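Long-range contacts in NADP-dependent alcohol dehydrogenase (Entamoeba histolytica, PDB 2OUI), which probably catalyses the zinc-dependent, NADP-linked interconversion of alcohols and their aldehydes or ketones, as a tetramer: residues Arg323-Glu328 and Val348-Tyr353; Pro88-Glu93 and Val126-Ala131. The protein carries 1 engineered substitution. One frame throughout, in Å; residues are numbered along the deposited sequence. Where two conformers were deposited one is given.

Interaction 1: residues Arg323-Glu328 and Val348-Tyr353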
ATOM      1  N   ARG A 323      20.834   7.536  35.485  1.00 23.43           N
ATOM      2  CA  ARG A 323      20.940   6.116  35.795  1.00 25.20           C
ATOM      3  C   ARG A 323      20.777   5.876  37.297  1.00 24.15           C
ATOM      4  O   ARG A 323      21.446   6.538  38.103  1.00 23.72           O
ATOM      5  CB  ARG A 323      22.292   5.572  35.324  1.00 26.50           C
ATOM      6  CG  ARG A 323      22.465   5.567  33.807  1.00 26.71           C
ATOM      7  CD  ARG A 323      23.887   5.181  33.403  1.00 30.47           C
ATOM      8  NE  ARG A 323      24.165   5.509  31.998  1.00 38.84           N
ATOM      9  CZ  ARG A 323      23.996   4.666  30.981  1.00 42.59           C
ATOM     10  NH1 ARG A 323      23.540   3.427  31.194  1.00 46.97           N
ATOM     11  NH2 ARG A 323      24.272   5.061  29.742  1.00 40.46           N
ATOM     12  N   PHE A 324      19.900   4.937  37.667  1.00 20.80           N
ATOM     13  CA  PHE A 324      19.610   4.599  39.077  1.00 21.80           C
ATOM     14  C   PHE A 324      19.860   3.100  39.296  1.00 20.86           C
ATOM     15  O   PHE A 324      19.862   2.317  38.347  1.00 18.90           O
ATOM     16  CB  PHE A 324      18.114   4.859  39.384  1.00 22.54           C
ATOM     17  CG  PHE A 324      17.709   6.310  39.335  1.00 24.86           C
ATOM     18  CD1 PHE A 324      17.135   6.838  38.191  1.00 22.29           C
ATOM     19  CD2 PHE A 324      17.851   7.124  40.451  1.00 26.44           C
ATOM     20  CE1 PHE A 324      16.750   8.196  38.126  1.00 22.13           C
ATOM     21  CE2 PHE A 324      17.472   8.473  40.417  1.00 29.96           C
ATOM     22  CZ  PHE A 324      16.918   9.007  39.252  1.00 25.48           C
ATOM     23  N   GLU A 325      20.032   2.695  40.547  1.00 23.49           N
ATOM     24  CA  GLU A 325      20.104   1.279  40.864  1.00 25.09           C
ATOM     25  C   GLU A 325      19.055   0.980  41.913  1.00 22.63           C
ATOM     26  O   GLU A 325      18.952   1.705  42.905  1.00 23.18           O
ATOM     27  CB  GLU A 325      21.465   0.912  41.454  1.00 27.85           C
ATOM     28  CG  GLU A 325      22.658   1.229  40.570  1.00 40.07           C
ATOM     29  CD  GLU A 325      22.894   0.175  39.500  1.00 54.29           C
ATOM     30  OE1 GLU A 325      22.692  -1.030  39.795  1.00 58.56           O
ATOM     31  OE2 GLU A 325      23.291   0.551  38.372  1.00 58.35           O
ATOM     32  N   GLY A 326      18.310  -0.101  41.708  1.00 20.96           N
ATOM     33  CA  GLY A 326      17.379  -0.581  42.727  1.00 23.10           C
ATOM     34  C   GLY A 326      15.946  -0.291  42.360  1.00 23.86           C
ATOM     35  O   GLY A 326      15.621   0.810  41.875  1.00 21.18           O
ATOM     36  N   LEU A 327      15.082  -1.276  42.606  1.00 23.49           N
ATOM     37  CA  LEU A 327      13.674  -1.169  42.246  1.00 22.60           C
ATOM     38  C   LEU A 327      12.996   0.080  42.825  1.00 23.45           C
ATOM     39  O   LEU A 327      12.183   0.703  42.150  1.00 24.86           O
ATOM     40  CB  LEU A 327      12.909  -2.428  42.650  1.00 22.42           C
ATOM     41  CG  LEU A 327      11.421  -2.476  42.256  1.00 18.91           C
ATOM     42  CD1 LEU A 327      11.182  -2.348  40.761  1.00 20.58           C
ATOM     43  CD2 LEU A 327      10.755  -3.777  42.781  1.00 23.43           C
ATOM     44  N   GLU A 328      13.352   0.457  44.053  1.00 23.99           N
ATOM     45  CA  GLU A 328      12.745   1.608  44.715  1.00 27.25           C
ATOM     46  C   GLU A 328      12.957   2.871  43.893  1.00 27.45           C
ATOM     47  O   GLU A 328      12.118   3.776  43.922  1.00 25.85           O
ATOM     48  CB  GLU A 328      13.314   1.836  46.115  1.00 28.90           C
ATOM     49  CG  GLU A 328      14.017   0.634  46.715  1.00 44.49           C
ATOM     50  CD  GLU A 328      15.458   0.521  46.251  1.00 52.91           C
ATOM     51  OE1 GLU A 328      15.837  -0.577  45.772  1.00 55.98           O
ATOM     52  OE2 GLU A 328      16.194   1.534  46.360  1.00 56.86           O
ATOM     53  N   VAL A 348      16.951   5.470  33.356  1.00 22.34           N
ATOM     54  CA  VAL A 348      16.853   4.019  33.424  0.50 21.11           C
ATOM     55  C   VAL A 348      17.227   3.549  34.813  1.00 21.56           C
ATOM     56  O   VAL A 348      18.065   4.147  35.491  1.00 22.48           O
ATOM     57  CB  VAL A 348      17.726   3.262  32.387  0.50 20.88           C
ATOM     58  CG1 VAL A 348      17.149   3.391  31.013  0.50 19.81           C
ATOM     59  CG2 VAL A 348      19.178   3.721  32.423  0.50 20.07           C
ATOM     60  N   VAL A 349      16.571   2.483  35.246  1.00 20.95           N
ATOM     61  CA  VAL A 349      16.832   1.905  36.545  1.00 21.51           C
ATOM     62  C   VAL A 349      17.307   0.479  36.314  1.00 22.20           C
ATOM     63  O   VAL A 349      16.657  -0.269  35.618  1.00 22.40           O
ATOM     64  CB  VAL A 349      15.542   1.859  37.387  1.00 20.49           C
ATOM     65  CG1 VAL A 349      15.794   1.188  38.742  1.00 17.84           C
ATOM     66  CG2 VAL A 349      14.986   3.275  37.594  1.00 23.15           C
ATOM     67  N   ARG A 350      18.425   0.111  36.932  1.00 23.89           N
ATOM     68  CA  ARG A 350      18.957  -1.237  36.836  1.00 24.53           C
ATOM     69  C   ARG A 350      18.664  -1.963  38.147  1.00 24.66           C
ATOM     70  O   ARG A 350      18.821  -1.393  39.231  1.00 24.89           O
ATOM     71  CB  ARG A 350      20.462  -1.186  36.532  1.00 26.82           C
ATOM     72  CG  ARG A 350      21.115  -2.515  36.118  1.00 32.20           C
ATOM     73  CD  ARG A 350      20.691  -3.057  34.708  1.00 26.54           C
ATOM     74  NE  ARG A 350      21.563  -4.171  34.306  1.00 31.07           N
ATOM     75  CZ  ARG A 350      21.491  -5.414  34.790  1.00 36.93           C
ATOM     76  NH1 ARG A 350      20.566  -5.764  35.688  1.00 34.37           N
ATOM     77  NH2 ARG A 350      22.359  -6.328  34.372  1.00 40.15           N
ATOM     78  N   ILE A 351      18.203  -3.210  38.038  1.00 24.06           N
ATOM     79  CA  ILE A 351      17.887  -4.044  39.198  1.00 24.97           C
ATOM     80  C   ILE A 351      18.702  -5.339  39.109  1.00 25.52           C
ATOM     81  O   ILE A 351      18.734  -5.990  38.066  1.00 23.76           O
ATOM     82  CB  ILE A 351      16.376  -4.412  39.276  1.00 25.17           C
ATOM     83  CG1 ILE A 351      15.471  -3.169  39.300  1.00 24.74           C
ATOM     84  CG2 ILE A 351      16.090  -5.256  40.520  1.00 23.05           C
ATOM     85  CD1 ILE A 351      15.042  -2.701  37.936  1.00 31.18           C
ATOM     86  N   HIS A 352      19.356  -5.693  40.204  1.00 26.29           N
ATOM     87  CA  HIS A 352      20.198  -6.894  40.271  1.00 28.34           C
ATOM     88  C   HIS A 352      19.662  -7.962  41.223  1.00 26.59           C
ATOM     89  O   HIS A 352      18.942  -7.657  42.184  1.00 26.99           O
ATOM     90  CB  HIS A 352      21.629  -6.533  40.682  1.00 27.79           C
ATOM     91  CG  HIS A 352      22.379  -5.774  39.634  1.00 35.45           C
ATOM     92  ND1 HIS A 352      22.751  -4.457  39.794  1.00 38.64           N
ATOM     93  CD2 HIS A 352      22.808  -6.138  38.403  1.00 35.88           C
ATOM     94  CE1 HIS A 352      23.393  -4.047  38.715  1.00 37.51           C
ATOM     95  NE2 HIS A 352      23.441  -5.047  37.855  1.00 41.62           N
ATOM     96  N   TYR A 353      20.028  -9.215  40.945  1.00 24.14           N
ATOM     97  CA  TYR A 353      19.646 -10.342  41.777  1.00 24.97           C
ATOM     98  C   TYR A 353      20.870 -11.239  41.985  1.00 26.93           C
ATOM     99  O   TYR A 353      21.721 -11.320  41.100  1.00 26.40           O
ATOM    100  CB  TYR A 353      18.537 -11.139  41.092  1.00 24.69           C
ATOM    101  CG  TYR A 353      17.334 -10.296  40.706  1.00 21.68           C
ATOM    102  CD1 TYR A 353      17.256  -9.708  39.459  1.00 26.28           C
ATOM    103  CD2 TYR A 353      16.287 -10.086  41.613  1.00 23.17           C
ATOM    104  CE1 TYR A 353      16.167  -8.934  39.106  1.00 21.63           C
ATOM    105  CE2 TYR A 353      15.167  -9.317  41.259  1.00 23.67           C
ATOM    106  CZ  TYR A 353      15.127  -8.747  40.018  1.00 25.35           C
ATOM    107  OH  TYR A 353      14.041  -7.975  39.679  1.00 23.48           O
TER
HETATM  108  O   HOH W   1      21.467  -2.522  42.091  1.00 56.16           O

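Interaction 2: residues Pro88-Glu93 and Val126-Ala131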
ATOM      1  N   PRO A  88       0.138  -7.774  22.445  1.00 22.18           N
ATOM      2  CA  PRO A  88      -1.191  -8.076  21.898  1.00 21.57           C
ATOM      3  C   PRO A  88      -1.765  -9.466  22.237  1.00 23.34           C
ATOM      4  O   PRO A  88      -1.033 -10.401  22.621  1.00 23.02           O
ATOM      5  CB  PRO A  88      -0.969  -7.989  20.364  1.00 22.31           C
ATOM      6  CG  PRO A  88       0.253  -7.125  20.207  1.00 20.20           C
ATOM      7  CD  PRO A  88       1.134  -7.566  21.384  1.00 19.60           C
ATOM      8  N   ASP A  89      -3.076  -9.578  22.097  1.00 21.54           N
ATOM      9  CA  ASP A  89      -3.766 -10.877  22.076  1.00 20.96           C
ATOM     10  C   ASP A  89      -3.845 -11.183  20.586  1.00 24.20           C
ATOM     11  O   ASP A  89      -4.687 -10.613  19.867  1.00 21.68           O
ATOM     12  CB  ASP A  89      -5.178 -10.729  22.640  1.00 24.32           C
ATOM     13  CG  ASP A  89      -5.214  -9.954  23.983  1.00 26.64           C
ATOM     14  OD1 ASP A  89      -4.804 -10.513  25.027  1.00 24.27           O
ATOM     15  OD2 ASP A  89      -5.669  -8.781  23.985  1.00 25.35           O
ATOM     16  N   TRP A  90      -2.945 -12.034  20.116  1.00 21.39           N
ATOM     17  CA  TRP A  90      -2.709 -12.177  18.663  1.00 23.36           C
ATOM     18  C   TRP A  90      -3.867 -12.789  17.837  1.00 22.51           C
ATOM     19  O   TRP A  90      -3.880 -12.671  16.607  1.00 23.36           O
ATOM     20  CB  TRP A  90      -1.359 -12.892  18.423  1.00 23.84           C
ATOM     21  CG  TRP A  90      -0.208 -11.990  18.757  1.00 23.59           C
ATOM     22  CD1 TRP A  90       0.457 -11.900  19.953  1.00 22.03           C
ATOM     23  CD2 TRP A  90       0.353 -10.996  17.908  1.00 22.35           C
ATOM     24  NE1 TRP A  90       1.427 -10.915  19.883  1.00 24.54           N
ATOM     25  CE2 TRP A  90       1.384 -10.349  18.631  1.00 24.18           C
ATOM     26  CE3 TRP A  90       0.100 -10.598  16.575  1.00 24.32           C
ATOM     27  CZ2 TRP A  90       2.156  -9.319  18.076  1.00 24.67           C
ATOM     28  CZ3 TRP A  90       0.870  -9.571  16.028  1.00 22.24           C
ATOM     29  CH2 TRP A  90       1.868  -8.935  16.775  1.00 23.05           C
ATOM     30  N   GLY A  91      -4.805 -13.475  18.485  1.00 21.87           N
ATOM     31  CA  GLY A  91      -5.946 -14.074  17.783  1.00 20.90           C
ATOM     32  C   GLY A  91      -7.219 -13.241  17.820  1.00 22.74           C
ATOM     33  O   GLY A  91      -8.240 -13.663  17.296  1.00 20.73           O
ATOM     34  N   GLU A  92      -7.188 -12.086  18.483  1.00 20.92           N
ATOM     35  CA  GLU A  92      -8.398 -11.236  18.547  1.00 22.53           C
ATOM     36  C   GLU A  92      -8.699 -10.611  17.190  1.00 21.25           C
ATOM     37  O   GLU A  92      -7.815 -10.574  16.318  1.00 21.47           O
ATOM     38  CB  GLU A  92      -8.266 -10.154  19.628  1.00 23.73           C
ATOM     39  CG  GLU A  92      -8.294 -10.676  21.078  1.00 26.26           C
ATOM     40  CD  GLU A  92      -9.586 -11.376  21.501  1.00 35.79           C
ATOM     41  OE1 GLU A  92     -10.678 -11.068  20.983  1.00 38.75           O
ATOM     42  OE2 GLU A  92      -9.498 -12.238  22.397  1.00 41.69           O
ATOM     43  N   GLU A  93      -9.934 -10.135  17.011  1.00 21.67           N
ATOM     44  CA  GLU A  93     -10.375  -9.582  15.719  1.00 22.22           C
ATOM     45  C   GLU A  93      -9.412  -8.539  15.161  1.00 21.95           C
ATOM     46  O   GLU A  93      -9.033  -8.582  13.990  1.00 22.73           O
ATOM     47  CB  GLU A  93     -11.740  -8.909  15.850  1.00 23.62           C
ATOM     48  CG  GLU A  93     -12.007  -8.007  14.628  1.00 27.54           C
ATOM     49  CD  GLU A  93     -13.253  -7.159  14.753  1.00 37.49           C
ATOM     50  OE1 GLU A  93     -14.199  -7.576  15.449  1.00 42.34           O
ATOM     51  OE2 GLU A  93     -13.295  -6.080  14.131  1.00 36.51           O
ATOM     52  N   VAL A 126       3.165 -11.516  31.671  1.00 21.11           N
ATOM     53  CA  VAL A 126       3.119 -11.309  30.228  1.00 21.42           C
ATOM     54  C   VAL A 126       2.171 -12.332  29.588  1.00 22.49           C
ATOM     55  O   VAL A 126       2.372 -13.548  29.727  1.00 21.11           O
ATOM     56  CB  VAL A 126       4.522 -11.450  29.582  1.00 19.53           C
ATOM     57  CG1 VAL A 126       4.452 -11.190  28.059  1.00 23.00           C
ATOM     58  CG2 VAL A 126       5.515 -10.520  30.268  1.00 20.32           C
ATOM     59  N   ASN A 127       1.135 -11.854  28.891  1.00 22.71           N
ATOM     60  CA  ASN A 127       0.217 -12.760  28.163  1.00 23.75           C
ATOM     61  C   ASN A 127       0.849 -13.238  26.857  1.00 23.67           C
ATOM     62  O   ASN A 127       1.623 -12.505  26.261  1.00 23.88           O
ATOM     63  CB  ASN A 127      -1.085 -12.025  27.814  1.00 24.31           C
ATOM     64  CG  ASN A 127      -0.828 -10.770  27.018  1.00 22.19           C
ATOM     65  OD1 ASN A 127      -0.209  -9.814  27.509  1.00 22.28           O
ATOM     66  ND2 ASN A 127      -1.284 -10.764  25.770  1.00 23.01           N
ATOM     67  N   GLU A 128       0.495 -14.445  26.401  1.00 21.67           N
ATOM     68  CA  GLU A 128       1.036 -14.966  25.126  1.00 22.60           C
ATOM     69  C   GLU A 128       2.560 -14.785  25.023  1.00 22.63           C
ATOM     70  O   GLU A 128       3.083 -14.176  24.089  1.00 21.91           O
ATOM     71  CB  GLU A 128       0.271 -14.361  23.927  1.00 22.98           C
ATOM     72  CG  GLU A 128      -1.165 -14.921  23.895  1.00 22.67           C
ATOM     73  CD  GLU A 128      -2.016 -14.313  22.805  1.00 26.75           C
ATOM     74  OE1 GLU A 128      -1.469 -13.999  21.725  1.00 25.22           O
ATOM     75  OE2 GLU A 128      -3.242 -14.181  23.038  1.00 28.20           O
ATOM     76  N   ALA A 129       3.271 -15.335  26.008  1.00 20.33           N
ATOM     77  CA  ALA A 129       4.695 -15.040  26.166  1.00 22.57           C
ATOM     78  C   ALA A 129       5.589 -15.440  24.970  1.00 22.85           C
ATOM     79  O   ALA A 129       6.543 -14.729  24.656  1.00 23.75           O
ATOM     80  CB  ALA A 129       5.222 -15.677  27.459  1.00 23.59           C
ATOM     81  N   ASP A 130       5.314 -16.569  24.324  1.00 23.52           N
ATOM     82  CA  ASP A 130       6.102 -16.961  23.157  1.00 23.10           C
ATOM     83  C   ASP A 130       5.992 -15.911  22.077  1.00 23.40           C
ATOM     84  O   ASP A 130       6.957 -15.631  21.373  1.00 25.75           O
ATOM     85  CB  ASP A 130       5.618 -18.306  22.575  1.00 24.18           C
ATOM     86  CG  ASP A 130       6.219 -19.504  23.294  1.00 27.31           C
ATOM     87  OD1 ASP A 130       7.189 -19.321  24.063  1.00 30.46           O
ATOM     88  OD2 ASP A 130       5.717 -20.638  23.086  1.00 31.21           O
ATOM     89  N   ALA A 131       4.799 -15.326  21.939  1.00 22.28           N
ATOM     90  CA  ALA A 131       4.544 -14.379  20.867  1.00 20.26           C
ATOM     91  C   ALA A 131       5.055 -12.986  21.260  1.00 22.10           C
ATOM     92  O   ALA A 131       5.449 -12.206  20.403  1.00 23.42           O
ATOM     93  CB  ALA A 131       3.058 -14.315  20.591  1.00 22.75           C
TER
HETATM   94  O   HOH W   2      -3.585 -12.835  25.357  1.00 19.57           O
HETATM   95  O   HOH W   3      -5.192 -14.037  21.200  1.00 18.76           O

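Interaction 1: residues Arg323-Glu328 and Val348-Tyr353
V348 and F324 meet through the backbone: F324 N donates to V348 O at 3.0 Å. The ladder climbs from there. R350 N gives its hydrogen to F324 O at 3.0 Å, and G326 N closes the series on R350 O at 2.8 Å. F324 spends its N on V348 and its O on R350, the two residues flanking its partner V349, as a parallel pair does, and the CA hydrogens of R323, V349 and E325 lean on the same carbonyl oxygens.

Side chains alternate between the two faces. On one, F324 and V349 lie together: F324 CB rests 3.9 Å from V349 CG2, while the phenyl ring reaches on to A333 and L336 of helix 329-339. V349 CG1, anti to its own nitrogen (chi1 177°), lies instead against G326 O at 3.2 Å.

The other face carries V348, which was modelled in two conformers; in the one described here its CG2 runs alongside the stem of R323. Further along, E325 folds back at chi2 (-81°), which brings its carboxylate over R350 CB and to the edge of the H352 ring; OE1 lies 3.3 Å from H352 CE1, with the two planes only 14° apart. Water 1 also hydrogen-bonds to both E325 OE1 and H352 ND1. The guanidinium of R350 turns away from E325 to a salt bridge with E356, and H352 NE2 sits over its centre, 3.6 Å above the plane.

Strand 320-325, helix 329-339 and strand 346-350 form a beta-alpha-beta unit, and this parallel pairing of its two strands, with the helix packed on the F324 face, is the hallmark of such a crossover.

Interaction 2: residues Pro88-Glu93 and Val126-Ala131
E128 reaches across to the backbone of W90, and its carboxylate makes a direct hydrogen bond: W90 N donates to E128 OE1 at 2.9 Å, on the syn side and 20° out of the carboxylate plane. The chain extended beyond CG (chi2 176°) carries the carboxylate that far. The same OE1 lies at the indole edge, in its plane, 3.4 Å from W90 CD1.

Water completes the polar part. Water 2 donates to D89 OD1 and E128 OE2 and accepts from N127 ND2, so it bridges two carboxylates whose like charges, 4.5 Å apart at D89 OD1 and E128 OE2, would otherwise probably repel. Water 3 joins E128 OE2 to G91 N. The other oxygen of D89, OD2, is held by K111, and N127 OD1 bonds to T87.

Between the two segments, the apolar contact is A131 CB on the indole, 3.6 Å from W90 CD1; P88 CB lies over one indole face, and NE1 bonds to N132.

Q96 of a neighbouring subunit packs on W90 and bonds to A131 O. The contact ties a type I turn, D89 to E92, to the N-cap residue of helix 129-132, within the GroES-like domain of this alcohol dehydrogenase family.

Overall arrangement
Interaction 2 is completed first along the chain, and interaction 1 follows wholly after it. Their centres lie 28 Å apart, with nearest atoms about 13 Å from each other, so they do not touch. Strand 27-34 links them: it pairs antiparallel with both strand 346-350 of interaction 1 and strand 124-126, whose last residue, V126, opens the second segment of interaction 2. The two strands of the late beta-alpha-beta unit thereby belong to the same mixed sheet as strands of the GroES-like part of the chain. Their surroundings differ: no other chain touches the segments of interaction 1, whereas interaction 2 lies where subunits of the tetramer meet.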